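Local atomic coordinates of RNA-dependent RNA Polymerase (Bombyx mori cytoplasmic polyhedrosis virus, PDB entry 6TZ0), a protein that catalyses RNA-templated RNA synthesis in a double-stranded RNA virus, transcribing plus strands and probably also making complementary minus strands during genome replication. Residues E859-R873 / S1182-Q1194. Numbering follows the deposited sequence.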
# COMPACT_ATOMS: atom_id res chain seq x y z
N GLU A 859 -43.38 11.65 8.22
CA GLU A 859 -42.37 11.99 9.20
C GLU A 859 -41.10 12.52 8.54
O GLU A 859 -40.67 12.03 7.50
CB GLU A 859 -42.06 10.78 10.06
CG GLU A 859 -43.19 10.48 11.03
CD GLU A 859 -43.03 9.16 11.74
OE1 GLU A 859 -42.18 8.36 11.32
OE2 GLU A 859 -43.75 8.94 12.74
N ASP A 860 -40.52 13.56 9.15
CA ASP A 860 -39.23 14.10 8.74
C ASP A 860 -38.18 13.06 9.05
O ASP A 860 -37.78 12.90 10.21
CB ASP A 860 -38.96 15.41 9.46
CG ASP A 860 -37.79 16.19 8.87
OD1 ASP A 860 -37.17 15.72 7.89
OD2 ASP A 860 -37.48 17.27 9.41
N GLU A 861 -37.73 12.34 8.02
CA GLU A 861 -36.90 11.17 8.23
C GLU A 861 -35.51 11.57 8.72
O GLU A 861 -34.84 12.39 8.09
CB GLU A 861 -36.80 10.35 6.95
CG GLU A 861 -38.12 9.77 6.50
CD GLU A 861 -38.00 8.91 5.27
OE1 GLU A 861 -36.89 8.83 4.71
OE2 GLU A 861 -39.01 8.32 4.86
N SER A 862 -35.11 11.00 9.84
CA SER A 862 -33.94 11.45 10.56
C SER A 862 -32.68 10.89 9.91
O SER A 862 -32.72 10.20 8.90
CB SER A 862 -34.04 11.06 12.03
OG SER A 862 -32.94 11.53 12.77
N MET A 863 -31.54 11.17 10.53
CA MET A 863 -30.26 10.72 10.00
C MET A 863 -29.97 9.26 10.31
O MET A 863 -28.91 8.76 9.92
CB MET A 863 -29.14 11.60 10.54
CG MET A 863 -29.34 13.05 10.20
SD MET A 863 -29.51 13.27 8.43
CE MET A 863 -27.87 12.85 7.91
N PHE A 864 -30.89 8.57 10.99
CA PHE A 864 -30.71 7.18 11.35
C PHE A 864 -31.71 6.27 10.66
O PHE A 864 -31.96 5.16 11.13
CB PHE A 864 -30.82 7.00 12.86
CG PHE A 864 -29.88 7.84 13.63
CD1 PHE A 864 -28.54 7.53 13.69
CD2 PHE A 864 -30.33 8.95 14.31
CE1 PHE A 864 -27.68 8.30 14.41
CE2 PHE A 864 -29.47 9.73 15.04
CZ PHE A 864 -28.14 9.41 15.09
N THR A 865 -32.31 6.73 9.57
CA THR A 865 -33.31 5.91 8.90
C THR A 865 -32.65 4.88 7.99
O THR A 865 -31.57 5.11 7.43
CB THR A 865 -34.29 6.79 8.12
OG1 THR A 865 -35.29 5.97 7.50
CG2 THR A 865 -33.59 7.61 7.07
N ALA A 866 -33.30 3.73 7.89
CA ALA A 866 -32.75 2.62 7.14
C ALA A 866 -32.92 2.84 5.65
O ALA A 866 -33.83 3.54 5.19
CB ALA A 866 -33.41 1.31 7.56
N ARG A 867 -32.04 2.23 4.88
CA ARG A 867 -32.10 2.28 3.43
C ARG A 867 -32.39 0.89 2.90
O ARG A 867 -32.69 -0.03 3.66
CB ARG A 867 -30.81 2.84 2.84
CG ARG A 867 -30.61 4.30 3.18
CD ARG A 867 -29.35 4.86 2.58
NE ARG A 867 -29.21 6.28 2.89
CZ ARG A 867 -28.54 6.76 3.93
NH1 ARG A 867 -28.47 8.06 4.13
NH2 ARG A 867 -27.93 5.93 4.76
N GLY A 868 -32.32 0.74 1.59
CA GLY A 868 -32.66 -0.52 0.98
C GLY A 868 -34.13 -0.59 0.63
O GLY A 868 -34.71 0.39 0.17
N ALA A 869 -34.75 -1.75 0.87
CA ALA A 869 -36.15 -1.94 0.54
C ALA A 869 -37.09 -1.23 1.51
O ALA A 869 -38.30 -1.18 1.25
CB ALA A 869 -36.48 -3.43 0.49
N TYR A 870 -36.58 -0.69 2.62
CA TYR A 870 -37.42 0.01 3.57
C TYR A 870 -37.87 1.38 3.06
O TYR A 870 -38.83 1.95 3.59
CB TYR A 870 -36.68 0.13 4.91
CG TYR A 870 -37.48 0.74 6.03
CD1 TYR A 870 -38.58 0.09 6.57
CD2 TYR A 870 -37.12 1.97 6.57
CE1 TYR A 870 -39.31 0.64 7.59
CE2 TYR A 870 -37.84 2.53 7.61
CZ TYR A 870 -38.94 1.86 8.11
OH TYR A 870 -39.67 2.42 9.14
N LYS A 871 -37.23 1.89 2.00
CA LYS A 871 -37.65 3.15 1.41
C LYS A 871 -38.95 3.03 0.62
O LYS A 871 -39.56 4.04 0.27
CB LYS A 871 -36.54 3.71 0.52
CG LYS A 871 -35.29 4.07 1.27
CD LYS A 871 -35.54 5.22 2.22
CE LYS A 871 -35.77 6.50 1.46
NZ LYS A 871 -35.95 7.66 2.38
N ARG A 872 -39.39 1.80 0.32
CA ARG A 872 -40.64 1.60 -0.41
C ARG A 872 -41.86 1.88 0.46
O ARG A 872 -42.94 2.16 -0.06
CB ARG A 872 -40.67 0.17 -0.97
CG ARG A 872 -41.81 -0.13 -1.92
CD ARG A 872 -41.70 -1.47 -2.59
NE ARG A 872 -42.92 -1.74 -3.35
CZ ARG A 872 -43.13 -1.34 -4.60
NH1 ARG A 872 -44.27 -1.63 -5.20
NH2 ARG A 872 -42.21 -0.65 -5.25
N ARG A 873 -41.69 1.90 1.78
CA ARG A 873 -42.79 2.18 2.69
C ARG A 873 -43.25 3.64 2.61
O ARG A 873 -44.36 3.95 3.06
CB ARG A 873 -42.36 1.82 4.12
CG ARG A 873 -43.45 1.76 5.16
CD ARG A 873 -42.90 1.32 6.49
NE ARG A 873 -43.93 1.33 7.52
CZ ARG A 873 -44.19 2.36 8.31
NH1 ARG A 873 -43.49 3.48 8.19
NH2 ARG A 873 -45.15 2.28 9.21
N SER A 1182 -40.72 -1.94 15.07
CA SER A 1182 -40.61 -0.93 16.12
C SER A 1182 -39.25 -0.24 16.11
O SER A 1182 -39.17 0.98 16.27
CB SER A 1182 -40.89 -1.58 17.47
OG SER A 1182 -39.91 -2.56 17.75
N TYR A 1183 -38.18 -1.00 15.87
CA TYR A 1183 -36.83 -0.45 15.91
C TYR A 1183 -36.58 0.54 14.79
O TYR A 1183 -36.07 1.65 15.02
CB TYR A 1183 -35.82 -1.60 15.84
CG TYR A 1183 -34.37 -1.21 15.80
CD1 TYR A 1183 -33.74 -0.70 16.92
CD2 TYR A 1183 -33.62 -1.40 14.65
CE1 TYR A 1183 -32.42 -0.36 16.89
CE2 TYR A 1183 -32.30 -1.06 14.61
CZ TYR A 1183 -31.70 -0.54 15.73
OH TYR A 1183 -30.37 -0.20 15.70
N LEU A 1184 -36.96 0.16 13.56
CA LEU A 1184 -36.78 1.05 12.42
C LEU A 1184 -37.70 2.26 12.50
O LEU A 1184 -37.30 3.35 12.07
CB LEU A 1184 -37.00 0.28 11.13
CG LEU A 1184 -35.82 -0.41 10.44
CD1 LEU A 1184 -35.21 -1.50 11.27
CD2 LEU A 1184 -36.34 -1.01 9.18
N HIS A 1185 -38.91 2.11 13.06
CA HIS A 1185 -39.76 3.29 13.23
C HIS A 1185 -39.21 4.25 14.27
O HIS A 1185 -39.33 5.47 14.12
CB HIS A 1185 -41.18 2.88 13.59
CG HIS A 1185 -42.11 4.03 13.76
ND1 HIS A 1185 -42.31 4.66 14.97
CD2 HIS A 1185 -42.88 4.70 12.86
CE1 HIS A 1185 -43.18 5.64 14.82
NE2 HIS A 1185 -43.54 5.69 13.55
N ILE A 1186 -38.63 3.72 15.35
CA ILE A 1186 -38.12 4.60 16.39
C ILE A 1186 -36.86 5.32 15.92
O ILE A 1186 -36.71 6.52 16.17
CB ILE A 1186 -37.93 3.82 17.70
CG1 ILE A 1186 -39.30 3.47 18.28
CG2 ILE A 1186 -37.17 4.62 18.72
CD1 ILE A 1186 -39.26 2.42 19.33
N LEU A 1187 -35.97 4.63 15.20
CA LEU A 1187 -34.82 5.33 14.63
C LEU A 1187 -35.21 6.30 13.52
O LEU A 1187 -34.52 7.31 13.32
CB LEU A 1187 -33.80 4.34 14.06
CG LEU A 1187 -32.91 3.51 14.97
CD1 LEU A 1187 -32.10 2.60 14.09
CD2 LEU A 1187 -31.99 4.40 15.77
N ARG A 1188 -36.29 6.02 12.79
CA ARG A 1188 -36.66 6.85 11.65
C ARG A 1188 -37.23 8.20 12.08
O ARG A 1188 -37.13 9.18 11.33
CB ARG A 1188 -37.64 6.06 10.78
CG ARG A 1188 -38.12 6.69 9.48
CD ARG A 1188 -39.52 7.23 9.64
NE ARG A 1188 -40.07 7.73 8.38
CZ ARG A 1188 -40.77 6.99 7.53
NH1 ARG A 1188 -41.01 5.72 7.79
NH2 ARG A 1188 -41.24 7.53 6.41
N SER A 1189 -37.79 8.29 13.29
CA SER A 1189 -38.56 9.46 13.70
C SER A 1189 -38.16 9.93 15.08
O SER A 1189 -39.00 10.10 15.97
CB SER A 1189 -40.05 9.14 13.66
OG SER A 1189 -40.37 8.14 14.61
N ILE A 1190 -36.87 10.16 15.30
CA ILE A 1190 -36.40 10.59 16.62
C ILE A 1190 -36.73 12.06 16.84
O ILE A 1190 -36.84 12.53 17.98
CB ILE A 1190 -34.90 10.31 16.77
CG1 ILE A 1190 -34.61 8.91 16.28
CG2 ILE A 1190 -34.47 10.34 18.23
CD1 ILE A 1190 -33.19 8.55 16.28
N THR A 1191 -36.92 12.81 15.75
CA THR A 1191 -37.05 14.26 15.84
C THR A 1191 -38.37 14.67 16.48
O THR A 1191 -38.45 15.73 17.12
CB THR A 1191 -36.93 14.88 14.46
OG1 THR A 1191 -37.98 14.39 13.62
CG2 THR A 1191 -35.61 14.51 13.84
N SER A 1192 -39.41 13.86 16.32
CA SER A 1192 -40.69 14.20 16.93
C SER A 1192 -40.97 13.33 18.14
O SER A 1192 -42.08 13.35 18.69
CB SER A 1192 -41.81 14.09 15.89
OG SER A 1192 -41.95 12.76 15.43
N ASN A 1193 -39.98 12.56 18.58
CA ASN A 1193 -40.17 11.66 19.71
C ASN A 1193 -39.96 12.41 21.02
O ASN A 1193 -38.86 12.89 21.30
CB ASN A 1193 -39.20 10.48 19.59
CG ASN A 1193 -39.58 9.31 20.47
OD1 ASN A 1193 -40.51 9.38 21.27
ND2 ASN A 1193 -38.87 8.21 20.31
N GLN A 1194 -41.02 12.51 21.82
CA GLN A 1194 -41.00 13.27 23.06
C GLN A 1194 -41.00 12.37 24.29
O GLN A 1194 -41.20 12.85 25.41
CB GLN A 1194 -42.19 14.24 23.12
CG GLN A 1194 -42.13 15.36 22.11
CD GLN A 1194 -43.33 16.27 22.20
OE1 GLN A 1194 -44.25 16.02 22.98
NE2 GLN A 1194 -43.34 17.34 21.41
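Thr-865 and Arg-1188 bring the two backbones to 4.4 Å between CA atoms, where 859-873, a largely irregular segment with a type I turn at 862-865, packs against the C-terminal end of helix 1174-1188. Ser-862 N donates to Arg-1188 O over 3.1 Å at 159°, taking up a carbonyl of the last helical turn. The side chains join in a largely buried salt-bridge network, Glu-859, Glu-861, Lys-871 and Arg-1188, within the C-terminal region of this reovirus-family polymerase, away from its annotated nucleotide and metal sites. Arg-1188 CG points away from the backbone N (chi1 -177°), and a kink at chi2 (-103°) turns the rest of the chain aside, bringing its guanidinium in among the side chains of 859-873. There NH2 meets Glu-861 OE2 at 2.8 Å, the carboxylate standing nearly perpendicular to the guanidinium. The other oxygen, Glu-861 OE1, pairs with Lys-871 NZ and also accepts from Ala-847 N, so both ends of this carboxylate are held. Glu-859 OE1 lies well out of the guanidinium plane, 3.7 Å from Arg-1188 NE, a long, purely electrostatic pairing. Glu-859 OE2, on the same carboxylate, takes a weak hydrogen bond from His-1185 NE2. Arg-873 NH1 comes to 3.4 Å from Arg-1188 NH1, two donors of like charge that the nearby glutamates probably offset in part; Arg-873 NH2 itself bonds to Tyr-1022 O. Beside this polar group, Leu-1184 CD2 sits over the centre of the Tyr-870 ring in a CH-pi contact, 3.6 Å from the centroid, and also touches Ala-866 CB. Beyond the helix end, Ile-1190, which leans on Ala-1058 of helix 1054-1062, crosses Phe-864 at about a right angle, its CD1 methyl 3.5 Å from ring atom CD2.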